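Beta-1,4-mannanase (Aplysia kurodai, PDB 3VUP) probably hydrolyses the beta-1,4-linked mannose backbone of dietary mannan, as a digestive enzyme of the sea hare. Local coordinates at residues A[226-231]-A[271-276]; A[259-264]-A[287-292]; A[292-297]-A[317-322]. One frame throughout, in Å; residues are numbered along the deposited sequence.

The three contacts lie along one side of an eight-stranded parallel barrel, contact 1 in the loops and contacts 2 and 3 in the wall. Contact 1 joins two loops beyond strands 220-224 and 259-262 and is the one partly open to solvent: charges, an amide and three waters above a proline and valine patch. Contacts 2 and 3 are buried, share Gly-292 and use strand 289-293 twice, with 259-262 on one flank and 318-322 on the other. In contact 2 regular backbone bonds dominate; in contact 3 the chain leaves the strand at an angle and aromatic rings take over. Pro-275 rests on Ser-263 of contact 2, and Phe-276 meets Phe-294 of contact 3.

Contact 1 (A[226-231]-A[271-276]); sequences NPKSNT and DEVAPF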
loop_
_atom_site.group_PDB
_atom_site.type_symbol
_atom_site.label_atom_id
_atom_site.label_comp_id
_atom_site.label_asym_id
_atom_site.label_seq_id
_atom_site.Cartn_x
_atom_site.Cartn_y
_atom_site.Cartn_z
ATOM N N ASN A 226 -0.668 11.231 -2.857
ATOM C CA ASN A 226 -0.792 12.053 -4.047
ATOM C C ASN A 226 0.550 11.867 -4.759
ATOM O O ASN A 226 1.591 11.860 -4.099
ATOM C CB ASN A 226 -0.988 13.514 -3.601
ATOM C CG ASN A 226 -1.258 14.471 -4.750
ATOM O OD1 ASN A 226 -0.522 14.498 -5.738
ATOM N ND2 ASN A 226 -2.317 15.275 -4.614
ATOM N N PRO A 227 0.549 11.712 -6.094
ATOM C CA PRO A 227 1.836 11.520 -6.769
ATOM C C PRO A 227 2.802 12.709 -6.674
ATOM O O PRO A 227 3.942 12.561 -7.098
ATOM C CB PRO A 227 1.433 11.276 -8.230
ATOM C CG PRO A 227 0.087 11.898 -8.354
ATOM C CD PRO A 227 -0.581 11.652 -7.035
ATOM N N LYS A 228 2.374 13.839 -6.114
ATOM C CA LYS A 228 3.285 14.954 -5.875
ATOM C C LYS A 228 4.561 14.579 -5.121
ATOM O O LYS A 228 5.564 15.262 -5.288
ATOM C CB LYS A 228 2.566 16.104 -5.171
ATOM C CG LYS A 228 1.643 16.883 -6.088
ATOM C CD LYS A 228 0.826 17.918 -5.345
ATOM C CE LYS A 228 -0.111 18.646 -6.303
ATOM N NZ LYS A 228 -0.863 19.739 -5.620
ATOM N N SER A 229 4.537 13.538 -4.284
ATOM C CA SER A 229 5.752 13.105 -3.589
ATOM C C SER A 229 6.556 12.039 -4.336
ATOM O O SER A 229 7.581 11.596 -3.829
ATOM C CB SER A 229 5.393 12.554 -2.219
ATOM O OG SER A 229 4.508 11.471 -2.412
ATOM N N ASN A 230 6.110 11.662 -5.532
ATOM C CA ASN A 230 6.528 10.415 -6.172
ATOM C C ASN A 230 6.829 10.612 -7.669
ATOM O O ASN A 230 6.845 9.647 -8.418
ATOM C CB ASN A 230 5.374 9.405 -5.971
ATOM C CG ASN A 230 5.760 7.911 -6.043
ATOM O OD1 ASN A 230 4.898 7.081 -5.778
ATOM N ND2 ASN A 230 7.003 7.577 -6.358
ATOM N N THR A 231 7.077 11.848 -8.100
ATOM C CA THR A 231 7.450 12.108 -9.483
ATOM C C THR A 231 8.414 13.278 -9.529
ATOM O O THR A 231 8.300 14.210 -8.727
ATOM C CB THR A 231 6.213 12.388 -10.379
ATOM O OG1 THR A 231 6.629 12.625 -11.723
ATOM C CG2 THR A 231 5.415 13.588 -9.899
ATOM N N ASP A 271 -6.512 18.129 -8.901
ATOM C CA ASP A 271 -5.355 19.022 -8.872
ATOM C C ASP A 271 -4.502 18.892 -10.139
ATOM O O ASP A 271 -4.818 18.102 -11.021
ATOM C CB ASP A 271 -4.559 18.916 -7.550
ATOM C CG ASP A 271 -3.690 17.669 -7.431
ATOM O OD1 ASP A 271 -3.368 17.330 -6.264
ATOM O OD2 ASP A 271 -3.292 17.064 -8.450
ATOM N N GLU A 272 -3.438 19.681 -10.232
ATOM C CA GLU A 272 -2.681 19.775 -11.476
ATOM C C GLU A 272 -1.846 18.542 -11.797
ATOM O O GLU A 272 -1.313 18.417 -12.899
ATOM C CB GLU A 272 -1.786 21.012 -11.463
ATOM C CG GLU A 272 -2.515 22.315 -11.191
ATOM C CD GLU A 272 -1.578 23.507 -11.192
ATOM O OE1 GLU A 272 -0.363 23.305 -11.396
ATOM O OE2 GLU A 272 -2.051 24.645 -10.988
ATOM N N VAL A 273 -1.735 17.630 -10.837
ATOM C CA VAL A 273 -0.873 16.467 -10.981
ATOM C C VAL A 273 -1.720 15.181 -10.964
ATOM O O VAL A 273 -1.191 14.072 -10.995
ATOM C CB VAL A 273 0.209 16.490 -9.863
ATOM C CG1 VAL A 273 1.280 15.429 -10.066
ATOM C CG2 VAL A 273 0.869 17.858 -9.836
ATOM N N ALA A 274 -3.042 15.331 -10.966
ATOM C CA ALA A 274 -3.925 14.196 -10.692
ATOM C C ALA A 274 -3.807 13.060 -11.703
ATOM O O ALA A 274 -3.875 13.284 -12.907
ATOM C CB ALA A 274 -5.368 14.657 -10.611
ATOM N N PRO A 275 -3.679 11.823 -11.212
ATOM C CA PRO A 275 -3.674 10.684 -12.133
ATOM C C PRO A 275 -4.922 10.624 -13.018
ATOM O O PRO A 275 -4.823 10.180 -14.157
ATOM C CB PRO A 275 -3.576 9.486 -11.188
ATOM C CG PRO A 275 -2.714 10.018 -10.061
ATOM C CD PRO A 275 -3.223 11.438 -9.865
ATOM N N PHE A 276 -6.056 11.113 -12.518
ATOM C CA PHE A 276 -7.320 11.068 -13.252
ATOM C C PHE A 276 -7.463 12.107 -14.355
ATOM O O PHE A 276 -8.465 12.119 -15.057
ATOM C CB PHE A 276 -8.498 11.090 -12.276
ATOM C CG PHE A 276 -8.729 9.769 -11.636
ATOM C CD1 PHE A 276 -9.399 8.774 -12.334
ATOM C CD2 PHE A 276 -8.240 9.480 -10.377
ATOM C CE1 PHE A 276 -9.593 7.521 -11.787
ATOM C CE2 PHE A 276 -8.440 8.234 -9.815
ATOM C CZ PHE A 276 -9.111 7.256 -10.518
HETATM O O HOH W 1 -2.339 14.611 -7.862
HETATM O O HOH W 2 -1.868 20.966 -8.054
HETATM O O HOH W 3 -2.218 18.791 -3.393
#
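Asn-226 and Asp-271 reach across from opposite directions to join two loops of the (beta/alpha)8 barrel, the one that follows strand 220-224 and the one that follows strand 259-262. Each of these residues first shapes its own loop through an Asx turn: Asn-226 OD1 accepts from Lys-228 N, and Asp-271 OD2 accepts from Val-273 N, which stands above the carboxylate plane. The other atom of each group is used across the contact. With CG anti to its main-chain nitrogen (chi1 -175°), Asn-226 carries ND2 across to OD1 of Asp-271 at 2.8 Å, a bond that lies in the amide plane and uses the syn lone pair of the carboxylate oxygen. The amide and carboxylate are not coplanar but turned 32° apart, and water 1 spans their other ends by donating to both Asn-226 OD1 and Asp-271 OD2.

Lys-228 comes at the same carboxylate with its chain fully extended. Its salt bridge is long, NZ standing 3.5 Å from Asp-271 OD1, and two waters add to the link: water 2 accepts from both NZ and Glu-272 N, and water 3 accepts from NZ and donates weakly to Asp-271 OD1. On the way, the lysine methylenes cross Val-273 obliquely, CE lying 3.8 Å from CG2.

Beneath this polar layer the contact turns apolar. Pro-227 and Pro-275 point at each other tip to tip, CG of the first 3.7 Å from CD of the second, and both rings also rest on Phe-261 of strand 259-262. Val-273 completes the patch, its CB directed at the other loop, its carbonyl oxygen hydrogen-bonded to Tyr-283 OH, and its CG1 4.1 Å from Pro-227 CG.

Contact 2 (A[259-264]-A[287-292]); sequences YQFHSY and KPIVVG. With SO4 (sulfate ion), chain D.
Lys-287 lays its aliphatic chain over one face of the Tyr-259 ring, CD standing 3.8 Å from the ring centroid in a CH-pi contact. The chain then bends at its last torsion (chi4 -68°), and its NZ is taken up beyond the pair by Phe-256 O and Asp-242. At the ring's edge, Tyr-259 OH donates to sulfate O3 over 2.7 Å, the ion probably coming from the crystallisation liquor. A leucine in place of Tyr-259, lacking ring and hydroxyl, would probably leave the lysine methylenes without their flat support and freer to turn. Two residues on, the same face repeats the pattern: Ile-289 CG2 sits over the Phe-261 ring, 3.6 Å from its centroid.

These side chains are set by neighbouring parallel strands of the (beta/alpha)8 barrel, 259-262 and 289-292, whose directions differ by 33°. Four backbone bonds run alternately between them, from Tyr-259 N to Pro-288 O at one end to Gly-292 N and Phe-261 O, 2.8 Å apart, at the other.

On the opposite face Gln-260 reaches past Gly-292, where a side chain would collide with OE1. That oxygen accepts from His-262 NE2 at 2.8 Å, in the plane of the imidazole but above the amide's carbonyl plane. Farther out, Asp-158 takes Gln-260 NE2 and Glu-162 takes His-262 ND1, fixing amide and ring from both ends.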
loop_
_atom_site.group_PDB
_atom_site.type_symbol
_atom_site.label_atom_id
_atom_site.label_comp_id
_atom_site.label_asym_id
_atom_site.label_seq_id
_atom_site.Cartn_x
_atom_site.Cartn_y
_atom_site.Cartn_z
ATOM N N TYR A 259 5.022 1.300 -7.900
ATOM C CA TYR A 259 4.530 2.473 -7.219
ATOM C C TYR A 259 3.006 2.426 -7.109
ATOM O O TYR A 259 2.331 1.728 -7.871
ATOM C CB TYR A 259 4.968 3.714 -7.973
ATOM C CG TYR A 259 6.454 4.004 -7.971
ATOM C CD1 TYR A 259 7.160 4.155 -6.784
ATOM C CD2 TYR A 259 7.141 4.207 -9.165
ATOM C CE1 TYR A 259 8.514 4.481 -6.793
ATOM C CE2 TYR A 259 8.493 4.545 -9.180
ATOM C CZ TYR A 259 9.172 4.687 -7.994
ATOM O OH TYR A 259 10.505 5.043 -7.978
ATOM N N GLN A 260 2.480 3.186 -6.157
ATOM C CA GLN A 260 1.060 3.182 -5.849
ATOM C C GLN A 260 0.633 4.599 -5.508
ATOM O O GLN A 260 1.068 5.157 -4.509
ATOM C CB GLN A 260 0.781 2.253 -4.668
ATOM C CG GLN A 260 -0.694 2.219 -4.296
ATOM C CD GLN A 260 -0.984 1.721 -2.895
ATOM O OE1 GLN A 260 -2.006 2.085 -2.312
ATOM N NE2 GLN A 260 -0.094 0.901 -2.339
ATOM N N PHE A 261 -0.186 5.184 -6.375
ATOM C CA PHE A 261 -0.686 6.544 -6.180
ATOM C C PHE A 261 -2.105 6.503 -5.621
ATOM O O PHE A 261 -2.929 5.707 -6.070
ATOM C CB PHE A 261 -0.819 7.278 -7.518
ATOM C CG PHE A 261 0.469 7.540 -8.276
ATOM C CD1 PHE A 261 1.734 7.379 -7.730
ATOM C CD2 PHE A 261 0.369 8.006 -9.579
ATOM C CE1 PHE A 261 2.877 7.663 -8.491
ATOM C CE2 PHE A 261 1.489 8.299 -10.330
ATOM C CZ PHE A 261 2.745 8.135 -9.784
ATOM N N HIS A 262 -2.415 7.409 -4.698
ATOM C CA HIS A 262 -3.802 7.676 -4.342
ATOM C C HIS A 262 -4.223 8.963 -5.031
ATOM O O HIS A 262 -3.402 9.858 -5.228
ATOM C CB HIS A 262 -3.953 7.793 -2.832
ATOM C CG HIS A 262 -3.502 6.570 -2.111
ATOM N ND1 HIS A 262 -3.346 6.524 -0.741
ATOM C CD2 HIS A 262 -3.166 5.342 -2.569
ATOM C CE1 HIS A 262 -2.935 5.321 -0.390
ATOM N NE2 HIS A 262 -2.806 4.587 -1.482
ATOM N N SER A 263 -5.493 9.055 -5.406
ATOM C CA SER A 263 -5.953 10.260 -6.074
ATOM C C SER A 263 -7.390 10.595 -5.746
ATOM O O SER A 263 -8.306 9.826 -6.027
ATOM C CB SER A 263 -5.769 10.148 -7.588
ATOM O OG SER A 263 -6.106 11.364 -8.245
ATOM N N TYR A 264 -7.564 11.784 -5.181
ATOM C CA TYR A 264 -8.863 12.309 -4.802
ATOM C C TYR A 264 -8.967 13.753 -5.268
ATOM O O TYR A 264 -8.019 14.528 -5.145
ATOM C CB TYR A 264 -9.010 12.272 -3.286
ATOM C CG TYR A 264 -9.001 10.896 -2.662
ATOM C CD1 TYR A 264 -10.164 10.136 -2.599
ATOM C CD2 TYR A 264 -7.839 10.360 -2.123
ATOM C CE1 TYR A 264 -10.180 8.896 -2.007
ATOM C CE2 TYR A 264 -7.844 9.107 -1.533
ATOM C CZ TYR A 264 -9.024 8.382 -1.468
ATOM O OH TYR A 264 -9.081 7.149 -0.861
ATOM N N LYS A 287 8.491 1.908 -13.180
ATOM C CA LYS A 287 7.851 0.770 -12.531
ATOM C C LYS A 287 6.363 0.850 -12.848
ATOM O O LYS A 287 5.863 1.925 -13.163
ATOM C CB LYS A 287 8.020 0.818 -11.002
ATOM C CG LYS A 287 9.426 1.067 -10.487
ATOM C CD LYS A 287 9.449 1.080 -8.954
ATOM C CE LYS A 287 10.775 1.570 -8.391
ATOM N NZ LYS A 287 11.868 0.600 -8.671
ATOM N N PRO A 288 5.642 -0.274 -12.726
ATOM C CA PRO A 288 4.182 -0.197 -12.807
ATOM C C PRO A 288 3.638 0.784 -11.773
ATOM O O PRO A 288 4.189 0.892 -10.671
ATOM C CB PRO A 288 3.740 -1.627 -12.482
ATOM C CG PRO A 288 4.923 -2.486 -12.832
ATOM C CD PRO A 288 6.116 -1.647 -12.486
ATOM N N ILE A 289 2.570 1.487 -12.141
ATOM C CA ILE A 289 1.916 2.437 -11.249
ATOM C C ILE A 289 0.473 1.992 -11.030
ATOM O O ILE A 289 -0.342 2.003 -11.961
ATOM C CB ILE A 289 1.903 3.858 -11.841
ATOM C CG1 ILE A 289 3.325 4.362 -12.119
ATOM C CG2 ILE A 289 1.138 4.808 -10.927
ATOM C CD1 ILE A 289 3.354 5.613 -12.987
ATOM N N VAL A 290 0.162 1.606 -9.798
ATOM C CA VAL A 290 -1.203 1.273 -9.416
ATOM C C VAL A 290 -1.886 2.525 -8.876
ATOM O O VAL A 290 -1.292 3.246 -8.079
ATOM C CB VAL A 290 -1.203 0.166 -8.342
ATOM C CG1 VAL A 290 -2.602 -0.062 -7.757
ATOM C CG2 VAL A 290 -0.652 -1.119 -8.931
ATOM N N VAL A 291 -3.108 2.810 -9.324
ATOM C CA VAL A 291 -3.913 3.842 -8.689
ATOM C C VAL A 291 -4.675 3.133 -7.567
ATOM O O VAL A 291 -5.697 2.475 -7.795
ATOM C CB VAL A 291 -4.840 4.560 -9.685
ATOM C CG1 VAL A 291 -5.629 5.641 -8.969
ATOM C CG2 VAL A 291 -4.024 5.162 -10.820
ATOM N N GLY A 292 -4.112 3.221 -6.364
ATOM C CA GLY A 292 -4.469 2.354 -5.256
ATOM C C GLY A 292 -5.529 2.851 -4.289
ATOM O O GLY A 292 -5.889 2.109 -3.375
HETATM S S SO4 D . 11.971 5.010 -11.487
HETATM O O1 SO4 D . 13.164 4.270 -11.872
HETATM O O2 SO4 D . 10.819 4.125 -11.562
HETATM O O3 SO4 D . 12.102 5.493 -10.125
HETATM O O4 SO4 D . 11.778 6.113 -12.425
#

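Contact 3 (A[292-297]-A[317-322]); sequences GEFWEQ and AGAWSW. With SO4 (sulfate ion), chain F.
Gly-292 opens the pairing beside Trp-320, whose CE3 comes within 3.6 Å of the glycine CA; a beta carbon here would be tight against that ring. The two carbonyl oxygens, Gly-292 O and Trp-320 O, stand 3.2 Å apart with no bond between them, and Asn-22 ND2 serves the glycine oxygen instead.

Glu-293 turns its CB away from strand 318-322, yet its extended chain runs alongside Trp-322, pointing the same way. The carboxylate is tilted 29° from the indole plane, with OE1 above one face of the indole, toward its rim, and CD 3.6 Å from Trp-322 CE3. Its oxygens are held elsewhere, OE1 by Tyr-264 OH and OE2 by Arg-60, and OE2 also hydrogen-bonds a Tris molecule, probably from the crystallisation liquor.

Phe-294 provides the one backbone bond across the pair, its O accepting from Trp-322 N at 2.8 Å. Its ring is swung between its own N and carbonyl carbon (chi1 60°), which brings one face under Ser-321 CA, 4.1 Å from the centroid, and an edge to Ala-319 CB. The buried Phe-294 N has no partner.

Trp-295 receives Trp-322 in a T-shaped stack: the five-membered ring of Trp-322 presents its edge to the six-membered ring of Trp-295, planes 76° apart, while Gln-297 CG covers the other face. A sulfate, probably from the liquor, accepts from Gln-297 N through O4 at 2.8 Å.

Strand 289-293, helix 304-313 and strand 318-322 form a beta-alpha-beta unit; the chain leaving strand 289-293 turns from strand 318-322 at the C-terminal ends, where (beta/alpha)8 glycosidases carry their active site, consistent with Tris beside Glu-293.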
loop_
_atom_site.group_PDB
_atom_site.type_symbol
_atom_site.label_atom_id
_atom_site.label_comp_id
_atom_site.label_asym_id
_atom_site.label_seq_id
_atom_site.Cartn_x
_atom_site.Cartn_y
_atom_site.Cartn_z
ATOM N N GLY A 292 -4.112 3.221 -6.364
ATOM C CA GLY A 292 -4.469 2.354 -5.256
ATOM C C GLY A 292 -5.529 2.851 -4.289
ATOM O O GLY A 292 -5.889 2.109 -3.375
ATOM N N GLU A 293 -6.017 4.078 -4.476
ATOM C CA GLU A 293 -7.212 4.574 -3.781
ATOM C C GLU A 293 -7.876 5.626 -4.638
ATOM O O GLU A 293 -7.188 6.467 -5.217
ATOM C CB GLU A 293 -6.887 5.253 -2.451
ATOM C CG GLU A 293 -6.420 4.374 -1.317
ATOM C CD GLU A 293 -6.254 5.145 -0.019
ATOM O OE1 GLU A 293 -6.793 6.278 0.092
ATOM O OE2 GLU A 293 -5.591 4.606 0.896
ATOM N N PHE A 294 -9.208 5.596 -4.657
ATOM C CA PHE A 294 -10.048 6.621 -5.254
ATOM C C PHE A 294 -11.491 6.261 -4.937
ATOM O O PHE A 294 -11.784 5.103 -4.616
ATOM C CB PHE A 294 -9.855 6.707 -6.778
ATOM C CG PHE A 294 -10.179 5.432 -7.525
ATOM C CD1 PHE A 294 -11.443 5.206 -8.058
ATOM C CD2 PHE A 294 -9.200 4.469 -7.719
ATOM C CE1 PHE A 294 -11.722 4.046 -8.756
ATOM C CE2 PHE A 294 -9.471 3.305 -8.421
ATOM C CZ PHE A 294 -10.738 3.093 -8.943
ATOM N N TRP A 295 -12.389 7.239 -5.025
ATOM C CA TRP A 295 -13.815 6.955 -4.921
ATOM C C TRP A 295 -14.637 8.053 -5.572
ATOM O O TRP A 295 -14.145 9.154 -5.815
ATOM C CB TRP A 295 -14.284 6.671 -3.489
ATOM C CG TRP A 295 -14.092 7.753 -2.463
ATOM C CD1 TRP A 295 -13.550 9.000 -2.623
ATOM C CD2 TRP A 295 -14.468 7.649 -1.093
ATOM N NE1 TRP A 295 -13.549 9.667 -1.415
ATOM C CE2 TRP A 295 -14.097 8.848 -0.461
ATOM C CE3 TRP A 295 -15.051 6.636 -0.333
ATOM C CZ2 TRP A 295 -14.330 9.074 0.897
ATOM C CZ3 TRP A 295 -15.278 6.856 1.007
ATOM C CH2 TRP A 295 -14.909 8.062 1.614
ATOM N N GLU A 296 -15.899 7.750 -5.849
ATOM C CA GLU A 296 -16.724 8.645 -6.640
ATOM C C GLU A 296 -17.008 9.977 -5.946
ATOM O O GLU A 296 -17.064 11.019 -6.602
ATOM C CB GLU A 296 -18.030 7.945 -7.029
ATOM C CG GLU A 296 -18.924 8.765 -7.947
ATOM C CD GLU A 296 -20.144 8.009 -8.469
ATOM O OE1 GLU A 296 -21.202 8.644 -8.622
ATOM O OE2 GLU A 296 -20.054 6.809 -8.788
ATOM N N GLN A 297 -17.173 9.961 -4.627
ATOM C CA GLN A 297 -17.518 11.203 -3.944
ATOM C C GLN A 297 -16.421 12.268 -4.064
ATOM O O GLN A 297 -16.699 13.456 -3.925
ATOM C CB GLN A 297 -17.889 10.980 -2.480
ATOM C CG GLN A 297 -16.756 10.576 -1.584
ATOM C CD GLN A 297 -17.084 10.875 -0.145
ATOM O OE1 GLN A 297 -18.000 10.274 0.424
ATOM N NE2 GLN A 297 -16.366 11.827 0.447
ATOM N N ALA A 317 -1.339 0.406 -13.981
ATOM C CA ALA A 317 -1.175 -1.033 -13.807
ATOM C C ALA A 317 -2.256 -1.677 -12.945
ATOM O O ALA A 317 -2.366 -2.902 -12.891
ATOM C CB ALA A 317 0.197 -1.322 -13.219
ATOM N N GLY A 318 -3.053 -0.860 -12.272
ATOM C CA GLY A 318 -4.107 -1.363 -11.422
ATOM C C GLY A 318 -4.974 -0.243 -10.894
ATOM O O GLY A 318 -4.594 0.929 -10.969
ATOM N N ALA A 319 -6.133 -0.618 -10.360
ATOM C CA ALA A 319 -7.117 0.315 -9.829
ATOM C C ALA A 319 -7.755 -0.330 -8.613
ATOM O O ALA A 319 -8.402 -1.378 -8.729
ATOM C CB ALA A 319 -8.196 0.602 -10.872
ATOM N N TRP A 320 -7.570 0.302 -7.453
ATOM C CA TRP A 320 -8.190 -0.152 -6.209
ATOM C C TRP A 320 -9.017 0.992 -5.633
ATOM O O TRP A 320 -8.462 2.012 -5.195
ATOM C CB TRP A 320 -7.149 -0.582 -5.164
ATOM C CG TRP A 320 -6.175 -1.628 -5.610
ATOM C CD1 TRP A 320 -6.384 -2.619 -6.511
ATOM C CD2 TRP A 320 -4.825 -1.779 -5.160
ATOM N NE1 TRP A 320 -5.246 -3.380 -6.656
ATOM C CE2 TRP A 320 -4.276 -2.886 -5.831
ATOM C CE3 TRP A 320 -4.034 -1.088 -4.248
ATOM C CZ2 TRP A 320 -2.965 -3.311 -5.619
ATOM C CZ3 TRP A 320 -2.734 -1.507 -4.044
ATOM C CH2 TRP A 320 -2.211 -2.608 -4.720
ATOM N N SER A 321 -10.338 0.833 -5.626
ATOM C CA SER A 321 -11.204 1.859 -5.054
ATOM C C SER A 321 -11.163 1.826 -3.517
ATOM O O SER A 321 -10.712 0.843 -2.907
ATOM C CB SER A 321 -12.632 1.705 -5.578
ATOM O OG SER A 321 -13.119 0.398 -5.346
ATOM N N TRP A 322 -11.630 2.907 -2.897
ATOM C CA TRP A 322 -11.524 3.084 -1.450
ATOM C C TRP A 322 -12.781 2.697 -0.658
ATOM O O TRP A 322 -13.849 3.273 -0.851
ATOM C CB TRP A 322 -11.151 4.544 -1.129
ATOM C CG TRP A 322 -11.129 4.786 0.344
ATOM C CD1 TRP A 322 -12.006 5.548 1.061
ATOM C CD2 TRP A 322 -10.230 4.199 1.299
ATOM N NE1 TRP A 322 -11.700 5.483 2.403
ATOM C CE2 TRP A 322 -10.614 4.666 2.575
ATOM C CE3 TRP A 322 -9.129 3.339 1.196
ATOM C CZ2 TRP A 322 -9.939 4.301 3.743
ATOM C CZ3 TRP A 322 -8.458 2.972 2.363
ATOM C CH2 TRP A 322 -8.870 3.455 3.619
HETATM S S SO4 F . -18.165 6.016 -3.803
HETATM O O1 SO4 F . -17.571 5.560 -2.572
HETATM O O2 SO4 F . -17.603 5.074 -4.690
HETATM O O3 SO4 F . -19.564 5.652 -3.883
HETATM O O4 SO4 F . -18.058 7.467 -3.842
#